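Local coordinates for sugar-binding transport ATP-binding protein (PDB 1V43), which probably binds and hydrolyses ATP as the nucleotide-binding subunit of an ABC transporter that takes up sugars, at residues V238-G243 and M247-V252; D323-V328 and L334-L339. All coordinates share one frame; numbering follows the deposited sequence.

Contact 1 (V238-G243 and M247-V252)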
# COMPACT_ATOMS: atom_id res chain seq x y z
N VAL A 238 -7.88 12.11 12.68
CA VAL A 238 -8.59 10.89 12.29
C VAL A 238 -8.92 10.95 10.79
O VAL A 238 -8.80 9.96 10.07
CB VAL A 238 -9.93 10.71 13.09
CG1 VAL A 238 -10.67 9.51 12.57
CG2 VAL A 238 -9.64 10.51 14.61
N ALA A 239 -9.35 12.12 10.32
CA ALA A 239 -9.70 12.27 8.92
C ALA A 239 -8.55 11.92 7.99
O ALA A 239 -8.77 11.36 6.93
CB ALA A 239 -10.16 13.71 8.64
N THR A 240 -7.32 12.24 8.41
CA THR A 240 -6.16 11.98 7.56
C THR A 240 -5.37 10.71 7.87
O THR A 240 -4.40 10.42 7.19
CB THR A 240 -5.18 13.19 7.58
OG1 THR A 240 -4.69 13.39 8.91
CG2 THR A 240 -5.89 14.46 7.11
N PHE A 241 -5.77 9.96 8.90
CA PHE A 241 -5.04 8.75 9.24
C PHE A 241 -5.64 7.52 8.57
O PHE A 241 -5.00 6.47 8.48
CB PHE A 241 -4.99 8.55 10.76
CG PHE A 241 -3.84 7.70 11.21
CD1 PHE A 241 -2.55 8.24 11.33
CD2 PHE A 241 -4.02 6.34 11.46
CE1 PHE A 241 -1.48 7.44 11.68
CE2 PHE A 241 -2.96 5.54 11.82
CZ PHE A 241 -1.68 6.08 11.93
N ILE A 242 -6.86 7.66 8.09
CA ILE A 242 -7.54 6.55 7.44
C ILE A 242 -7.95 6.95 6.03
O ILE A 242 -8.61 7.96 5.83
CB ILE A 242 -8.80 6.15 8.22
CG1 ILE A 242 -8.41 5.74 9.64
CG2 ILE A 242 -9.52 5.02 7.50
CD1 ILE A 242 -9.57 5.39 10.52
N GLY A 243 -7.57 6.13 5.05
CA GLY A 243 -7.90 6.42 3.67
C GLY A 243 -6.70 7.07 3.00
O GLY A 243 -6.31 8.19 3.35
N MET A 247 -7.12 12.58 2.84
CA MET A 247 -8.14 13.61 2.60
C MET A 247 -7.44 14.94 2.37
O MET A 247 -6.50 15.28 3.09
CB MET A 247 -9.04 13.75 3.82
CG MET A 247 -9.96 14.98 3.78
SD MET A 247 -10.99 15.17 5.28
CE MET A 247 -12.00 13.67 5.18
N ASN A 248 -7.90 15.70 1.38
CA ASN A 248 -7.31 17.01 1.11
C ASN A 248 -7.74 17.99 2.21
O ASN A 248 -8.93 18.12 2.50
CB ASN A 248 -7.80 17.54 -0.24
CG ASN A 248 -7.38 16.66 -1.39
OD1 ASN A 248 -8.20 15.96 -2.00
ND2 ASN A 248 -6.09 16.66 -1.69
N ILE A 249 -6.77 18.65 2.83
CA ILE A 249 -7.07 19.62 3.89
C ILE A 249 -6.66 21.02 3.41
O ILE A 249 -5.47 21.31 3.24
CB ILE A 249 -6.32 19.28 5.20
CG1 ILE A 249 -6.74 17.89 5.71
CG2 ILE A 249 -6.64 20.31 6.26
CD1 ILE A 249 -8.20 17.79 6.07
N LEU A 250 -7.64 21.88 3.19
CA LEU A 250 -7.37 23.23 2.72
C LEU A 250 -7.85 24.32 3.67
O LEU A 250 -8.99 24.30 4.12
CB LEU A 250 -8.01 23.45 1.34
CG LEU A 250 -7.57 22.52 0.22
CD1 LEU A 250 -8.15 23.00 -1.10
CD2 LEU A 250 -6.06 22.48 0.15
N GLU A 251 -6.98 25.27 3.94
CA GLU A 251 -7.30 26.39 4.82
C GLU A 251 -8.20 27.38 4.09
O GLU A 251 -7.84 27.86 3.03
CB GLU A 251 -6.00 27.07 5.25
CG GLU A 251 -6.13 28.07 6.37
CD GLU A 251 -4.78 28.54 6.87
OE1 GLU A 251 -4.75 29.45 7.72
OE2 GLU A 251 -3.75 28.00 6.40
N VAL A 252 -9.38 27.67 4.64
CA VAL A 252 -10.28 28.62 4.00
C VAL A 252 -11.02 29.56 4.96
O VAL A 252 -11.00 29.37 6.18
CB VAL A 252 -11.33 27.89 3.13
CG1 VAL A 252 -10.63 27.02 2.09
CG2 VAL A 252 -12.25 27.06 4.00
O HOH W 1 -7.21 10.58 4.79
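Ala239 and Met247 meet where the ATPase part of this MalK-type subunit passes into its OB-fold regulatory part. Helix 236-241 leads into a short turn, and strand 248-255 follows, opening the first OB-like sheet.

The tight part is apolar. CB of Ala239 points toward the strand segment and lies 3.8 Å from SD of Met247, with Met247 CE almost as near. The methionine reaches it by a first torsion that sets CG anti to the backbone N (chi1 168°). The chain then runs straight to SD and bends at chi3 (-63°), which lays the thioether and its methyl against the alanine. Phe363 of strand 361-364 touches both side chains, and Pro233 also covers Ala239.

The looser side is formed by Thr240 and Ile249, both partly exposed. Methyl CG2 of Thr240 sits 3.8 Å from CG1 of Ile249, and the two side chains cross at about a right angle. The threonine turns only its methyl to the strand. Its OG1 bonds back to the carbonyl of Val236, one turn earlier in the helix.

No direct polar bond joins the two segments. On the side of 238-243, NH1 of Arg289 bonds O of Ile242 and, weakly, O of Ala239. The link across to 247-252 is made by a water that binds backbone atoms of both segments. It accepts from N of Met247 at 2.8 Å and lies 2.8 Å from O of Ala239 and 2.9 Å from O of Gly243.

Contact 2 (D323-V328 and L334-L339)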
# COMPACT_ATOMS: atom_id res chain seq x y z
N ASP A 323 -5.90 2.44 -10.63
CA ASP A 323 -6.45 3.75 -10.26
C ASP A 323 -5.55 4.80 -10.90
O ASP A 323 -4.40 4.51 -11.23
CB ASP A 323 -6.42 3.97 -8.74
CG ASP A 323 -7.45 3.13 -8.03
OD1 ASP A 323 -8.65 3.36 -8.26
OD2 ASP A 323 -7.04 2.26 -7.24
N THR A 324 -6.06 6.01 -11.06
CA THR A 324 -5.28 7.09 -11.64
C THR A 324 -5.39 8.28 -10.70
O THR A 324 -6.47 8.85 -10.57
CB THR A 324 -5.82 7.51 -13.03
OG1 THR A 324 -5.52 6.49 -13.99
CG2 THR A 324 -5.23 8.83 -13.48
N ILE A 325 -4.30 8.63 -10.03
CA ILE A 325 -4.34 9.76 -9.10
C ILE A 325 -3.80 11.05 -9.70
O ILE A 325 -2.62 11.15 -10.06
CB ILE A 325 -3.57 9.46 -7.82
CG1 ILE A 325 -4.07 8.14 -7.23
CG2 ILE A 325 -3.78 10.60 -6.79
CD1 ILE A 325 -3.34 7.72 -5.99
N LEU A 326 -4.66 12.06 -9.78
CA LEU A 326 -4.27 13.35 -10.33
C LEU A 326 -3.95 14.37 -9.25
O LEU A 326 -4.71 14.51 -8.28
CB LEU A 326 -5.40 13.92 -11.19
CG LEU A 326 -6.07 13.00 -12.21
CD1 LEU A 326 -7.19 13.79 -12.89
CD2 LEU A 326 -5.05 12.50 -13.22
N HIS A 327 -2.83 15.07 -9.41
CA HIS A 327 -2.45 16.13 -8.49
C HIS A 327 -2.83 17.38 -9.26
O HIS A 327 -2.15 17.76 -10.22
CB HIS A 327 -0.95 16.10 -8.20
CG HIS A 327 -0.46 14.80 -7.64
ND1 HIS A 327 0.79 14.67 -7.05
CD2 HIS A 327 -1.02 13.57 -7.61
CE1 HIS A 327 0.97 13.41 -6.69
NE2 HIS A 327 -0.11 12.72 -7.02
N VAL A 328 -3.95 17.99 -8.88
CA VAL A 328 -4.46 19.17 -9.55
C VAL A 328 -4.27 20.42 -8.72
O VAL A 328 -4.53 20.43 -7.52
CB VAL A 328 -5.97 19.05 -9.84
CG1 VAL A 328 -6.40 20.16 -10.78
CG2 VAL A 328 -6.29 17.70 -10.42
N LEU A 334 -2.75 22.65 -3.98
CA LEU A 334 -2.53 21.39 -4.69
C LEU A 334 -3.31 20.27 -4.00
O LEU A 334 -3.09 19.98 -2.82
CB LEU A 334 -1.04 21.07 -4.69
CG LEU A 334 -0.54 19.96 -5.62
CD1 LEU A 334 -0.92 20.28 -7.06
CD2 LEU A 334 0.97 19.85 -5.48
N VAL A 335 -4.23 19.65 -4.73
CA VAL A 335 -5.03 18.57 -4.15
C VAL A 335 -4.94 17.32 -5.02
O VAL A 335 -4.54 17.40 -6.19
CB VAL A 335 -6.53 18.95 -4.03
CG1 VAL A 335 -6.68 20.23 -3.21
CG2 VAL A 335 -7.14 19.12 -5.41
N LYS A 336 -5.30 16.18 -4.46
CA LYS A 336 -5.27 14.92 -5.21
C LYS A 336 -6.67 14.47 -5.52
O LYS A 336 -7.55 14.56 -4.67
CB LYS A 336 -4.58 13.82 -4.40
CG LYS A 336 -3.11 14.06 -4.12
CD LYS A 336 -2.58 12.94 -3.26
CE LYS A 336 -1.13 13.14 -2.90
NZ LYS A 336 -0.63 11.99 -2.11
N VAL A 337 -6.86 13.96 -6.73
CA VAL A 337 -8.14 13.45 -7.18
C VAL A 337 -7.93 12.00 -7.60
O VAL A 337 -7.05 11.69 -8.42
CB VAL A 337 -8.68 14.26 -8.37
CG1 VAL A 337 -9.94 13.60 -8.92
CG2 VAL A 337 -9.00 15.69 -7.93
N LYS A 338 -8.72 11.10 -7.03
CA LYS A 338 -8.57 9.69 -7.36
C LYS A 338 -9.62 9.19 -8.33
O LYS A 338 -10.81 9.22 -8.03
CB LYS A 338 -8.61 8.86 -6.08
CG LYS A 338 -8.47 7.37 -6.31
CD LYS A 338 -8.51 6.62 -4.99
CE LYS A 338 -8.46 5.12 -5.21
NZ LYS A 338 -8.38 4.38 -3.92
N LEU A 339 -9.18 8.74 -9.50
CA LEU A 339 -10.08 8.23 -10.52
C LEU A 339 -9.87 6.73 -10.71
O LEU A 339 -8.74 6.25 -10.75
CB LEU A 339 -9.82 8.92 -11.85
CG LEU A 339 -9.89 10.44 -11.87
CD1 LEU A 339 -9.42 10.93 -13.23
CD2 LEU A 339 -11.32 10.90 -11.59
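The beta hairpin 323-330/333-340 supplies this contact, with three hydrogen-bonded pairs: Thr324-Leu339, Leu326-Val337 and Val328-Val335. Each has two backbone bonds. Leu326 N gives to Val337 O at 2.8 Å, and Val337 N returns to Leu326 O at 2.7 Å, both in the carbonyl plane.

Leu326, Val328, Val337 and Leu339 share one face. CD1 of Leu326 meets CD1 of Leu339 at 3.6 Å, and CG2 of Val328 lies 4.2 Å from CG2 of Val337. Val353 of strand 350-356 packs on both valines. The hairpin belongs to the antiparallel sheet of the TOBE region, part of the OB-like domain of MalK-type ATPases, and strand 333-340 is its edge within this chain.

Ile325, His327, Lys336 and Lys338 lie on the other face. CG of Lys336 sits over the His327 ring, offset toward its rim, 4.1 Å from CD2. The two side chains point the same way. NE2 of His327 bonds Glu318. The extended Lys338 brings CE to 3.5 Å from OD1 of Asp323, but NZ stays 4.2 Å from OD2. Asp323 OD2 instead makes a salt bridge to Lys338 NZ of the second subunit, and Lys338 NZ makes one to Asp323 OD2 of that subunit.

Contact 1 precedes contact 2 in the chain, and their centres are about 14 Å apart. The strand segment of contact 1 packs directly on strand 333-340 of contact 2. CD1 of Leu250 lies 3.8 Å from CG1 of Val335, and the Asn248 side chain also rests on Val335. The entry to one OB-like sheet thus abuts the edge of the other. Contact 1 joins the ATPase part to these sheets, whereas contact 2 lies wholly within them and reaches the second subunit. Both are away from the ATP-binding residues Phe21 and Gly47 to Thr52, the latter in and just after the Walker A loop.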